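Local atomic coordinates of peptidyl-prolyl cis-trans isomerase cyclophilin-type (Toxoplasma gondii, PDB entry 3BO7), a protein that probably catalyses the cis-trans isomerization of peptide bonds preceding proline, as a cyclophilin-type rotamase, and so would speed protein folding. Residues D25-L37 against I80-D94. Sequence-based numbering, arbitrary orientation.
Sequences DMAPRACDSFLRL and ISGFPGGAPFEDEFD. With SO4 (sulfate ion), chain I; EDO (1,2-ethanediol), chain N.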
# COMPACT_ATOMS: atom_id res chain seq x y z
N ASP A 25 -4.03 -15.35 3.21
CA ASP A 25 -3.57 -16.68 3.58
C ASP A 25 -2.16 -16.69 4.19
O ASP A 25 -1.85 -17.55 5.03
CB ASP A 25 -3.66 -17.65 2.39
CG ASP A 25 -2.93 -17.16 1.14
OD1 ASP A 25 -2.75 -15.93 0.95
OD2 ASP A 25 -2.53 -18.01 0.32
N MET A 26 -1.32 -15.75 3.77
CA MET A 26 0.09 -15.70 4.17
C MET A 26 0.42 -14.47 5.02
O MET A 26 1.41 -14.46 5.75
CB MET A 26 1.00 -15.74 2.94
CG MET A 26 1.03 -17.09 2.23
SD MET A 26 1.98 -17.08 0.69
CE MET A 26 0.82 -16.39 -0.48
N ALA A 27 -0.40 -13.42 4.90
CA ALA A 27 -0.25 -12.22 5.71
C ALA A 27 -1.60 -11.72 6.25
O ALA A 27 -2.00 -10.59 5.98
CB ALA A 27 0.48 -11.11 4.92
N PRO A 28 -2.30 -12.57 7.04
CA PRO A 28 -3.65 -12.30 7.55
C PRO A 28 -3.80 -10.99 8.32
O PRO A 28 -4.79 -10.28 8.11
CB PRO A 28 -3.93 -13.49 8.48
CG PRO A 28 -2.60 -14.16 8.70
CD PRO A 28 -1.82 -13.90 7.48
N ARG A 29 -2.86 -10.66 9.20
CA ARG A 29 -2.99 -9.47 10.05
C ARG A 29 -2.92 -8.17 9.25
O ARG A 29 -3.68 -7.23 9.50
CB ARG A 29 -1.93 -9.48 11.16
CG ARG A 29 -2.07 -10.64 12.12
CD ARG A 29 -2.56 -10.18 13.48
NE ARG A 29 -4.01 -10.18 13.61
CZ ARG A 29 -4.69 -9.49 14.52
NH1 ARG A 29 -4.04 -8.71 15.39
NH2 ARG A 29 -6.01 -9.56 14.56
N ALA A 30 -2.01 -8.14 8.28
CA ALA A 30 -1.85 -6.97 7.42
C ALA A 30 -3.05 -6.78 6.49
O ALA A 30 -3.47 -5.65 6.24
CB ALA A 30 -0.53 -7.06 6.62
N CYS A 31 -3.60 -7.88 6.00
CA CYS A 31 -4.78 -7.84 5.13
C CYS A 31 -6.00 -7.42 5.92
O CYS A 31 -6.76 -6.54 5.49
CB CYS A 31 -5.01 -9.19 4.48
SG CYS A 31 -3.71 -9.62 3.33
N ASP A 32 -6.17 -8.02 7.09
CA ASP A 32 -7.26 -7.68 8.00
C ASP A 32 -7.25 -6.20 8.38
O ASP A 32 -8.26 -5.50 8.23
CB ASP A 32 -7.19 -8.54 9.25
CG ASP A 32 -8.50 -8.60 9.98
OD1 ASP A 32 -9.48 -7.99 9.51
OD2 ASP A 32 -8.54 -9.27 11.04
N SER A 33 -6.11 -5.72 8.86
CA SER A 33 -5.94 -4.30 9.19
C SER A 33 -6.36 -3.41 8.04
O SER A 33 -7.12 -2.45 8.23
CB SER A 33 -4.48 -4.01 9.57
OG SER A 33 -4.30 -2.62 9.82
N PHE A 34 -5.87 -3.73 6.84
CA PHE A 34 -6.07 -2.92 5.65
C PHE A 34 -7.57 -2.83 5.32
O PHE A 34 -8.09 -1.74 5.03
CB PHE A 34 -5.28 -3.50 4.48
CG PHE A 34 -5.18 -2.58 3.28
CD1 PHE A 34 -4.17 -1.63 3.19
CD2 PHE A 34 -6.11 -2.67 2.24
CE1 PHE A 34 -4.07 -0.78 2.08
CE2 PHE A 34 -6.02 -1.81 1.13
CZ PHE A 34 -5.00 -0.87 1.06
N LEU A 35 -8.24 -3.99 5.37
CA LEU A 35 -9.65 -4.12 5.05
C LEU A 35 -10.52 -3.46 6.11
O LEU A 35 -11.54 -2.84 5.79
CB LEU A 35 -10.04 -5.59 4.83
CG LEU A 35 -9.45 -6.26 3.57
CD1 LEU A 35 -9.55 -7.78 3.62
CD2 LEU A 35 -10.07 -5.73 2.28
N ARG A 36 -10.11 -3.56 7.37
CA ARG A 36 -10.79 -2.82 8.44
C ARG A 36 -10.71 -1.30 8.23
O ARG A 36 -11.66 -0.58 8.57
CB ARG A 36 -10.26 -3.20 9.82
CG ARG A 36 -10.65 -4.62 10.26
CD ARG A 36 -10.26 -4.90 11.68
NE ARG A 36 -10.05 -6.32 11.93
CZ ARG A 36 -10.14 -6.90 13.12
NH1 ARG A 36 -10.46 -6.17 14.18
NH2 ARG A 36 -9.92 -8.20 13.27
N LEU A 37 -9.61 -0.83 7.64
CA LEU A 37 -9.42 0.60 7.33
C LEU A 37 -10.21 1.00 6.09
O LEU A 37 -10.80 2.08 6.06
CB LEU A 37 -7.93 0.93 7.14
CG LEU A 37 -7.01 0.93 8.36
CD1 LEU A 37 -5.57 1.11 7.92
CD2 LEU A 37 -7.40 2.00 9.36
N ILE A 80 -2.82 4.93 11.84
CA ILE A 80 -3.21 3.89 12.77
C ILE A 80 -3.36 2.60 11.96
O ILE A 80 -3.49 2.65 10.74
CB ILE A 80 -4.56 4.21 13.46
CG1 ILE A 80 -5.60 4.71 12.44
CG2 ILE A 80 -4.36 5.22 14.61
CD1 ILE A 80 -7.04 4.65 12.92
N SER A 81 -3.33 1.46 12.64
CA SER A 81 -3.73 0.22 12.00
C SER A 81 -5.26 0.11 12.02
O SER A 81 -5.93 0.92 12.66
CB SER A 81 -3.09 -0.98 12.69
OG SER A 81 -3.64 -1.17 13.97
N GLY A 82 -5.80 -0.90 11.34
CA GLY A 82 -7.24 -1.13 11.31
C GLY A 82 -7.84 -1.78 12.55
O GLY A 82 -9.06 -1.83 12.68
N PHE A 83 -6.99 -2.27 13.45
CA PHE A 83 -7.43 -2.94 14.68
C PHE A 83 -7.92 -1.96 15.77
O PHE A 83 -7.54 -0.79 15.75
CB PHE A 83 -6.30 -3.83 15.21
CG PHE A 83 -5.83 -4.87 14.20
CD1 PHE A 83 -6.69 -5.88 13.76
CD2 PHE A 83 -4.53 -4.83 13.70
CE1 PHE A 83 -6.26 -6.83 12.82
CE2 PHE A 83 -4.08 -5.79 12.78
CZ PHE A 83 -4.95 -6.79 12.34
N PRO A 84 -8.81 -2.41 16.68
CA PRO A 84 -9.21 -1.54 17.81
C PRO A 84 -8.03 -1.01 18.62
O PRO A 84 -7.20 -1.78 19.09
CB PRO A 84 -10.10 -2.44 18.68
CG PRO A 84 -9.93 -3.83 18.16
CD PRO A 84 -9.55 -3.69 16.71
N GLY A 85 -7.97 0.31 18.79
CA GLY A 85 -6.87 0.94 19.51
C GLY A 85 -5.84 1.52 18.56
O GLY A 85 -5.13 2.46 18.91
N GLY A 86 -5.76 0.96 17.35
CA GLY A 86 -4.88 1.46 16.30
C GLY A 86 -3.40 1.20 16.48
O GLY A 86 -2.58 1.81 15.82
N ALA A 87 -3.03 0.28 17.38
CA ALA A 87 -1.63 0.01 17.67
C ALA A 87 -0.93 -0.65 16.48
O ALA A 87 -1.59 -1.29 15.66
CB ALA A 87 -1.51 -0.85 18.91
N PRO A 88 0.41 -0.51 16.37
CA PRO A 88 1.14 -1.21 15.31
C PRO A 88 1.05 -2.71 15.45
O PRO A 88 0.89 -3.21 16.56
CB PRO A 88 2.59 -0.75 15.50
CG PRO A 88 2.65 -0.26 16.90
CD PRO A 88 1.32 0.33 17.18
N PHE A 89 1.15 -3.43 14.33
CA PHE A 89 1.12 -4.88 14.37
C PHE A 89 2.42 -5.49 13.84
O PHE A 89 3.20 -4.82 13.15
CB PHE A 89 -0.12 -5.46 13.67
CG PHE A 89 -0.26 -5.04 12.23
CD1 PHE A 89 0.31 -5.80 11.21
CD2 PHE A 89 -0.97 -3.90 11.90
CE1 PHE A 89 0.18 -5.42 9.88
CE2 PHE A 89 -1.10 -3.51 10.58
CZ PHE A 89 -0.53 -4.27 9.56
N GLU A 90 2.64 -6.75 14.20
CA GLU A 90 3.87 -7.45 13.89
C GLU A 90 4.03 -7.77 12.41
O GLU A 90 3.05 -7.84 11.65
CB GLU A 90 3.98 -8.72 14.74
CG GLU A 90 4.15 -8.44 16.23
CD GLU A 90 4.40 -9.70 17.06
OE1 GLU A 90 4.48 -9.59 18.31
OE2 GLU A 90 4.52 -10.80 16.46
N ASP A 91 5.28 -7.96 12.01
CA ASP A 91 5.59 -8.30 10.63
C ASP A 91 5.14 -9.73 10.32
O ASP A 91 5.03 -10.57 11.21
CB ASP A 91 7.10 -8.15 10.39
CG ASP A 91 7.58 -6.71 10.49
OD1 ASP A 91 6.89 -5.80 9.96
OD2 ASP A 91 8.65 -6.49 11.11
N GLU A 92 4.88 -9.97 9.04
CA GLU A 92 4.51 -11.29 8.56
C GLU A 92 5.26 -11.56 7.27
O GLU A 92 5.03 -10.90 6.26
CB GLU A 92 3.02 -11.39 8.31
CG GLU A 92 2.14 -11.14 9.54
CD GLU A 92 0.71 -10.89 9.16
OE1 GLU A 92 0.42 -9.81 8.56
OE2 GLU A 92 -0.14 -11.76 9.46
N PHE A 93 6.16 -12.53 7.34
CA PHE A 93 7.01 -12.88 6.23
C PHE A 93 6.66 -14.30 5.81
O PHE A 93 6.09 -15.06 6.59
CB PHE A 93 8.49 -12.76 6.61
CG PHE A 93 8.86 -11.42 7.21
CD1 PHE A 93 8.49 -10.23 6.58
CD2 PHE A 93 9.58 -11.35 8.40
CE1 PHE A 93 8.82 -8.99 7.13
CE2 PHE A 93 9.93 -10.11 8.96
CZ PHE A 93 9.55 -8.93 8.32
N ASP A 94 6.99 -14.63 4.56
CA ASP A 94 6.73 -15.94 3.99
C ASP A 94 7.66 -16.05 2.80
O ASP A 94 7.79 -15.11 2.02
CB ASP A 94 5.26 -16.05 3.56
CG ASP A 94 4.83 -17.48 3.25
OD1 ASP A 94 5.40 -18.12 2.34
OD2 ASP A 94 3.87 -17.96 3.90
S SO4 I . -0.29 -8.54 15.97
O1 SO4 I . -0.22 -8.83 14.55
O2 SO4 I . -1.55 -7.87 16.28
O3 SO4 I . -0.21 -9.77 16.76
O4 SO4 I . 0.85 -7.69 16.32
C1 EDO N . -8.72 -8.30 16.68
O1 EDO N . -7.45 -7.85 17.16
C2 EDO N . -9.82 -7.60 17.46
O2 EDO N . -11.04 -7.58 16.72
O HOH W 1 3.62 -15.17 7.85
O HOH W 2 2.68 -17.24 6.02
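Glu92 reaches the first turn of helix 28-39 with its carboxylate and joins two successive backbone amides there. Glu92 OE2 accepts from Arg29 N through its syn lone pair (2.9 Å), while Glu92 OE1 takes Ala30 N at 3.0 Å, also on the syn side but 17° out of the carboxylate plane. A negative charge at this N-terminus probably interacts favourably with the helix dipole. The side chain of Arg29 itself is bent at chi2 and chi3, which folds its guanidinium flat over a face of Phe83, planes 18° apart. Arg29 CZ lies 3.9 Å from the Phe83 ring centroid, an off-centre cation-pi stack. Ser33 CA lies over the opposite face. The edge of the Phe83 ring, at CD1, points onto the face of the Arg36 guanidinium, whose NE and NH2 grip Asp32 side-on. With chi1 at 177°, Ser33 turns OG toward the loop, where it accepts an almost straight bond from Gly82 N (2.7 Å), and the Phe89 ring brings CE1 to within 3.7 Å of Ala30 CB. Arg29 NH1 and Glu90 N share a sulfate, probably from the crystallisation liquor. The long loop between strands 56-59 and 104-107 thus runs along one flank of helix 28-39, whose Ala30, Cys31 and Phe34 pack on Phe136 of strand 135-141 in the cyclophilin barrel.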